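Local coordinates for protein putative hexose oxidase (PDB 5AWV) that binds FAD and probably acts as a flavin-dependent hexose oxidase on glycopeptide antibiotics such as teicoplanin, at residues His159-Gly164 and Thr225-Arg230. Numbering follows the deposited sequence.
Sequences HICGGG and TKYWMR. With FAD (flavin-adenine dinucleotide), chain M.
Ile160 and Tyr227 carry the apolar part of this buried contact. The isoleucine lies over one face of the tyrosine ring and the two side chains run alongside each other, pointing opposite ways. A CH-pi contact forms, with Ile160 CB 3.8 Å from the ring centroid and 17° off the ring normal. The methyl Ile160 CG2 rests 3.6 Å from Tyr227 CE1. Ile160 CG1 is anti to the carbonyl carbon (chi1 -67°), and the extended chain beyond it carries CD1 across to Met229. There the two side chains meet tip to tip, Ile160 CD1 to Met229 SD at 4.0 Å. Folding at chi2 and chi3 brings Met229 SD and CE to Ile160 CD1.

The polar part sits at the tyrosine hydroxyl. Cys161 N gives Tyr227 OH a weak hydrogen bond of 3.3 Å, bent to 134° at the hydrogen. The stronger partner of that hydroxyl is the carbonyl oxygen of Gly157, one turn earlier in the same helix. The Gly157 carbonyl is thus the main hold on it.

The flavin lies on another side of the helix. His159 ND1 and FAD O2' share a nearly straight hydrogen bond of 2.8 Å. Gly164 CA lies over one face of the imidazole and is 3.6 Å from FAD O2. Between them the chain leaves the helix through a Schellman motif, with Gly163 at positive phi and Gly164 N bonded to His159 O. Asn472 bonds to His159 O through ND2 and to FAD through OD1.

Helix 156-161 thus stands between the flavin and ribityl part of FAD and strand 223-229 in the FAD-binding part of the fold. That strand is central in a five-stranded antiparallel sheet, flanked by strands 122-125 and 179-187. Ile125 touches Met229, while Leu179 and Val182 pack against Tyr227.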
ATOM      1  N   HIS A 159      -1.887  -3.058   0.486  1.00 11.73           N
ATOM      2  CA  HIS A 159      -1.528  -2.372  -0.746  1.00 12.64           C
ATOM      3  C   HIS A 159      -2.241  -2.944  -1.987  1.00 12.77           C
ATOM      4  O   HIS A 159      -2.816  -2.186  -2.801  1.00 15.47           O
ATOM      5  CB  HIS A 159      -0.008  -2.299  -0.936  1.00 11.75           C
ATOM      6  CG  HIS A 159       0.445  -1.504  -2.111  1.00 12.27           C
ATOM      7  ND1 HIS A 159       0.402  -0.130  -2.132  1.00 13.58           N
ATOM      8  CD2 HIS A 159       1.027  -1.875  -3.282  1.00 12.09           C
ATOM      9  CE1 HIS A 159       0.904   0.313  -3.279  1.00 13.06           C
ATOM     10  NE2 HIS A 159       1.288  -0.731  -3.992  1.00 12.60           N
ATOM     11  N   ILE A 160      -2.194  -4.264  -2.142  1.00 11.64           N
ATOM     12  CA  ILE A 160      -2.719  -4.908  -3.327  1.00 11.66           C
ATOM     13  C   ILE A 160      -4.258  -4.758  -3.382  1.00 12.58           C
ATOM     14  O   ILE A 160      -4.763  -4.257  -4.362  1.00 12.42           O
ATOM     15  CB  ILE A 160      -2.214  -6.341  -3.549  1.00 13.19           C
ATOM     16  CG1 ILE A 160      -0.720  -6.328  -3.850  1.00 15.78           C
ATOM     17  CG2 ILE A 160      -2.920  -6.986  -4.722  1.00 14.04           C
ATOM     18  CD1 ILE A 160      -0.141  -7.691  -4.066  1.00 20.12           C
ATOM     19  N   CYS A 161      -4.975  -5.159  -2.342  1.00 12.40           N
ATOM     20  CA  CYS A 161      -6.395  -5.143  -2.405  1.00 14.59           C
ATOM     21  C   CYS A 161      -7.008  -3.754  -2.452  1.00 16.00           C
ATOM     22  O   CYS A 161      -8.184  -3.584  -2.839  1.00 15.37           O
ATOM     23  CB  CYS A 161      -7.060  -5.984  -1.305  1.00 14.95           C
ATOM     24  SG  CYS A 161      -6.906  -5.405   0.326  1.00 17.15           S
ATOM     25  N   GLY A 162      -6.228  -2.767  -2.059  1.00 14.18           N
ATOM     26  CA  GLY A 162      -6.662  -1.393  -2.196  1.00 15.50           C
ATOM     27  C   GLY A 162      -6.310  -0.673  -3.471  1.00 13.89           C
ATOM     28  O   GLY A 162      -6.613   0.476  -3.589  1.00 14.00           O
ATOM     29  N   GLY A 163      -5.700  -1.326  -4.427  1.00 13.76           N
ATOM     30  CA  GLY A 163      -5.478  -0.737  -5.743  1.00 13.32           C
ATOM     31  C   GLY A 163      -4.131  -0.108  -5.978  1.00 15.20           C
ATOM     32  O   GLY A 163      -4.006   0.767  -6.821  1.00 16.97           O
ATOM     33  N   GLY A 164      -3.104  -0.618  -5.290  1.00 14.55           N
ATOM     34  CA  GLY A 164      -1.720  -0.201  -5.400  1.00 14.60           C
ATOM     35  C   GLY A 164      -1.276   0.271  -6.763  1.00 14.10           C
ATOM     36  O   GLY A 164      -1.530  -0.367  -7.803  1.00 12.90           O
ATOM     37  N   THR A 225      -4.702 -14.123   2.915  1.00 15.40           N
ATOM     38  CA  THR A 225      -3.513 -14.842   3.349  1.00 15.92           C
ATOM     39  C   THR A 225      -2.542 -15.121   2.234  1.00 16.48           C
ATOM     40  O   THR A 225      -1.374 -15.397   2.530  1.00 16.79           O
ATOM     41  CB  THR A 225      -3.940 -16.209   4.012  1.00 16.67           C
ATOM     42  OG1 THR A 225      -4.730 -16.945   3.088  1.00 18.31           O
ATOM     43  CG2 THR A 225      -4.770 -15.922   5.189  1.00 15.20           C
ATOM     44  N   LYS A 226      -2.987 -15.057   0.976  1.00 16.20           N
ATOM     45  CA  LYS A 226      -2.133 -15.151  -0.204  1.00 16.44           C
ATOM     46  C   LYS A 226      -2.717 -14.307  -1.374  1.00 17.23           C
ATOM     47  O   LYS A 226      -3.959 -14.281  -1.591  1.00 16.62           O
ATOM     48  CB  LYS A 226      -1.989 -16.607  -0.779  1.00 16.30           C
ATOM     49  CG  LYS A 226      -1.638 -17.679   0.288  1.00 18.41           C
ATOM     50  CD  LYS A 226      -1.401 -19.035  -0.358  1.00 21.33           C
ATOM     51  CE  LYS A 226      -0.861 -20.154   0.543  1.00 22.85           C
ATOM     52  NZ  LYS A 226      -1.329 -20.041   1.937  1.00 26.14           N
ATOM     53  N   TYR A 227      -1.819 -13.720  -2.159  1.00 15.23           N
ATOM     54  CA  TYR A 227      -2.142 -13.117  -3.467  1.00 15.40           C
ATOM     55  C   TYR A 227      -1.367 -13.857  -4.525  1.00 16.19           C
ATOM     56  O   TYR A 227      -0.207 -14.177  -4.281  1.00 16.49           O
ATOM     57  CB  TYR A 227      -1.690 -11.664  -3.525  1.00 16.02           C
ATOM     58  CG  TYR A 227      -2.399 -10.669  -2.650  1.00 12.35           C
ATOM     59  CD1 TYR A 227      -3.631 -10.125  -3.022  1.00 13.53           C
ATOM     60  CD2 TYR A 227      -1.826 -10.196  -1.489  1.00 15.30           C
ATOM     61  CE1 TYR A 227      -4.292  -9.177  -2.222  1.00 14.09           C
ATOM     62  CE2 TYR A 227      -2.461  -9.190  -0.713  1.00 13.93           C
ATOM     63  CZ  TYR A 227      -3.703  -8.699  -1.091  1.00 13.57           C
ATOM     64  OH  TYR A 227      -4.356  -7.676  -0.340  1.00 14.85           O
ATOM     65  N   TRP A 228      -1.996 -14.139  -5.665  1.00 13.11           N
ATOM     66  CA  TRP A 228      -1.301 -14.648  -6.826  1.00 14.58           C
ATOM     67  C   TRP A 228      -1.379 -13.661  -7.948  1.00 14.28           C
ATOM     68  O   TRP A 228      -2.482 -13.206  -8.327  1.00 12.92           O
ATOM     69  CB  TRP A 228      -1.873 -15.985  -7.329  1.00 13.86           C
ATOM     70  CG  TRP A 228      -1.550 -17.161  -6.461  1.00 14.53           C
ATOM     71  CD1 TRP A 228      -0.473 -18.000  -6.560  1.00 17.35           C
ATOM     72  CD2 TRP A 228      -2.356 -17.697  -5.417  1.00 15.41           C
ATOM     73  NE1 TRP A 228      -0.571 -19.008  -5.624  1.00 15.94           N
ATOM     74  CE2 TRP A 228      -1.714 -18.845  -4.923  1.00 16.50           C
ATOM     75  CE3 TRP A 228      -3.558 -17.305  -4.842  1.00 15.78           C
ATOM     76  CZ2 TRP A 228      -2.252 -19.633  -3.861  1.00 18.45           C
ATOM     77  CZ3 TRP A 228      -4.111 -18.089  -3.838  1.00 15.99           C
ATOM     78  CH2 TRP A 228      -3.460 -19.256  -3.368  1.00 16.43           C
ATOM     79  N   MET A 229      -0.223 -13.371  -8.506  1.00 13.52           N
ATOM     80  CA  MET A 229      -0.059 -12.244  -9.486  1.00 13.71           C
ATOM     81  C   MET A 229       0.479 -12.790 -10.801  1.00 14.67           C
ATOM     82  O   MET A 229       1.449 -13.571 -10.802  1.00 15.48           O
ATOM     83  CB  MET A 229       0.939 -11.201  -8.947  1.00 13.67           C
ATOM     84  CG  MET A 229       0.747 -10.761  -7.521  1.00 15.30           C
ATOM     85  SD  MET A 229      -0.844  -9.958  -7.244  1.00 18.43           S
ATOM     86  CE  MET A 229      -0.525  -8.397  -8.076  1.00 19.65           C
ATOM     87  N   ARG A 230      -0.114 -12.367 -11.914  1.00 14.04           N
ATOM     88  CA  ARG A 230       0.374 -12.664 -13.204  1.00 14.63           C
ATOM     89  C   ARG A 230      -0.318 -11.796 -14.288  1.00 14.48           C
ATOM     90  O   ARG A 230      -1.451 -11.318 -14.088  1.00 15.68           O
ATOM     91  CB  ARG A 230       0.145 -14.195 -13.545  1.00 17.47           C
ATOM     92  CG  ARG A 230      -1.318 -14.630 -13.500  1.00 18.62           C
ATOM     93  CD  ARG A 230      -1.570 -15.918 -14.334  1.00 20.88           C
ATOM     94  NE  ARG A 230      -1.420 -15.602 -15.733  1.00 21.58           N
ATOM     95  CZ  ARG A 230      -0.882 -16.378 -16.669  1.00 23.54           C
ATOM     96  NH1 ARG A 230      -0.384 -17.558 -16.396  1.00 27.29           N
ATOM     97  NH2 ARG A 230      -0.819 -15.915 -17.911  1.00 26.05           N
TER
HETATM   98  PA  FAD M 601      -1.972  -1.855   7.147  1.00 15.20           P
HETATM   99  O1A FAD M 601      -2.059  -0.607   8.000  1.00 14.06           O
HETATM  100  O2A FAD M 601      -1.317  -3.060   7.641  1.00 14.49           O
HETATM  101  O5B FAD M 601      -3.404  -2.238   6.594  1.00 13.81           O
HETATM  102  C5B FAD M 601      -4.305  -1.277   5.945  1.00 14.19           C
HETATM  103  C4B FAD M 601      -5.711  -1.788   5.986  1.00 13.42           C
HETATM  104  O4B FAD M 601      -5.886  -3.027   5.289  1.00 13.89           O
HETATM  105  C3B FAD M 601      -6.305  -2.029   7.383  1.00 14.41           C
HETATM  106  O3B FAD M 601      -7.740  -1.851   7.456  1.00 15.13           O
HETATM  107  C2B FAD M 601      -5.912  -3.463   7.561  1.00 15.72           C
HETATM  108  O2B FAD M 601      -6.674  -4.050   8.563  1.00 15.73           O
HETATM  109  C1B FAD M 601      -6.127  -4.055   6.208  1.00 14.42           C
HETATM  110  N9A FAD M 601      -5.295  -5.217   6.000  1.00 14.60           N
HETATM  111  C8A FAD M 601      -3.970  -5.367   6.116  1.00 16.38           C
HETATM  112  N7A FAD M 601      -3.566  -6.603   5.750  1.00 16.17           N
HETATM  113  C5A FAD M 601      -4.646  -7.271   5.366  1.00 15.61           C
HETATM  114  C6A FAD M 601      -4.926  -8.656   4.931  1.00 14.82           C
HETATM  115  N6A FAD M 601      -3.905  -9.503   4.841  1.00 14.39           N
HETATM  116  N1A FAD M 601      -6.221  -8.958   4.617  1.00 14.83           N
HETATM  117  C2A FAD M 601      -7.231  -8.050   4.755  1.00 17.11           C
HETATM  118  N3A FAD M 601      -7.059  -6.772   5.192  1.00 14.14           N
HETATM  119  C4A FAD M 601      -5.799  -6.388   5.544  1.00 16.31           C
HETATM  120  N1  FAD M 601      -0.159   3.675  -2.011  1.00 16.22           N
HETATM  121  C2  FAD M 601       0.014   3.645  -3.367  1.00 17.14           C
HETATM  122  O2  FAD M 601      -0.847   3.078  -4.077  1.00 17.08           O
HETATM  123  N3  FAD M 601       1.090   4.175  -3.968  1.00 19.34           N
HETATM  124  C4  FAD M 601       2.138   4.656  -3.266  1.00 19.42           C
HETATM  125  O4  FAD M 601       3.156   5.107  -3.837  1.00 22.02           O
HETATM  126  C4X FAD M 601       2.045   4.688  -1.800  1.00 20.26           C
HETATM  127  N5  FAD M 601       3.064   5.167  -1.003  1.00 23.08           N
HETATM  128  C5X FAD M 601       3.022   5.108   0.364  1.00 22.81           C
HETATM  129  C6  FAD M 601       4.141   5.553   1.098  1.00 25.87           C
HETATM  130  C7  FAD M 601       3.968   5.551   2.509  1.00 22.79           C
HETATM  131  C7M FAD M 601       5.136   6.066   3.388  1.00 26.94           C
HETATM  132  C8  FAD M 601       2.726   5.022   3.199  1.00 19.07           C
HETATM  133  C8M FAD M 601       2.689   4.782   4.690  1.00 17.55           C
HETATM  134  C9  FAD M 601       1.678   4.532   2.389  1.00 17.27           C
HETATM  135  C9A FAD M 601       1.768   4.583   1.029  1.00 18.22           C
HETATM  136  N10 FAD M 601       0.727   4.126   0.177  1.00 18.43           N
HETATM  137  C10 FAD M 601       0.834   4.131  -1.205  1.00 17.50           C
HETATM  138  C1' FAD M 601      -0.566   3.633   0.756  1.00 16.86           C
HETATM  139  C2' FAD M 601      -0.615   2.160   0.905  1.00 13.79           C
HETATM  140  O2' FAD M 601      -0.908   1.642  -0.379  1.00 11.93           O
HETATM  141  C3' FAD M 601      -1.767   1.923   1.808  1.00 13.52           C
HETATM  142  O3' FAD M 601      -1.456   2.625   3.014  1.00 13.70           O
HETATM  143  C4' FAD M 601      -1.934   0.403   2.084  1.00 13.40           C
HETATM  144  O4' FAD M 601      -3.282   0.208   2.521  1.00 13.29           O
HETATM  145  C5' FAD M 601      -0.989   0.006   3.188  1.00 14.44           C
HETATM  146  O5' FAD M 601      -1.023  -1.421   3.385  1.00 13.95           O
HETATM  147  P   FAD M 601      -0.340  -2.027   4.662  1.00 13.88           P
HETATM  148  O1P FAD M 601      -0.409  -3.475   4.619  1.00 13.05           O
HETATM  149  O2P FAD M 601       1.038  -1.478   4.909  1.00 13.87           O
HETATM  150  O3P FAD M 601      -1.228  -1.322   5.793  1.00 13.87           O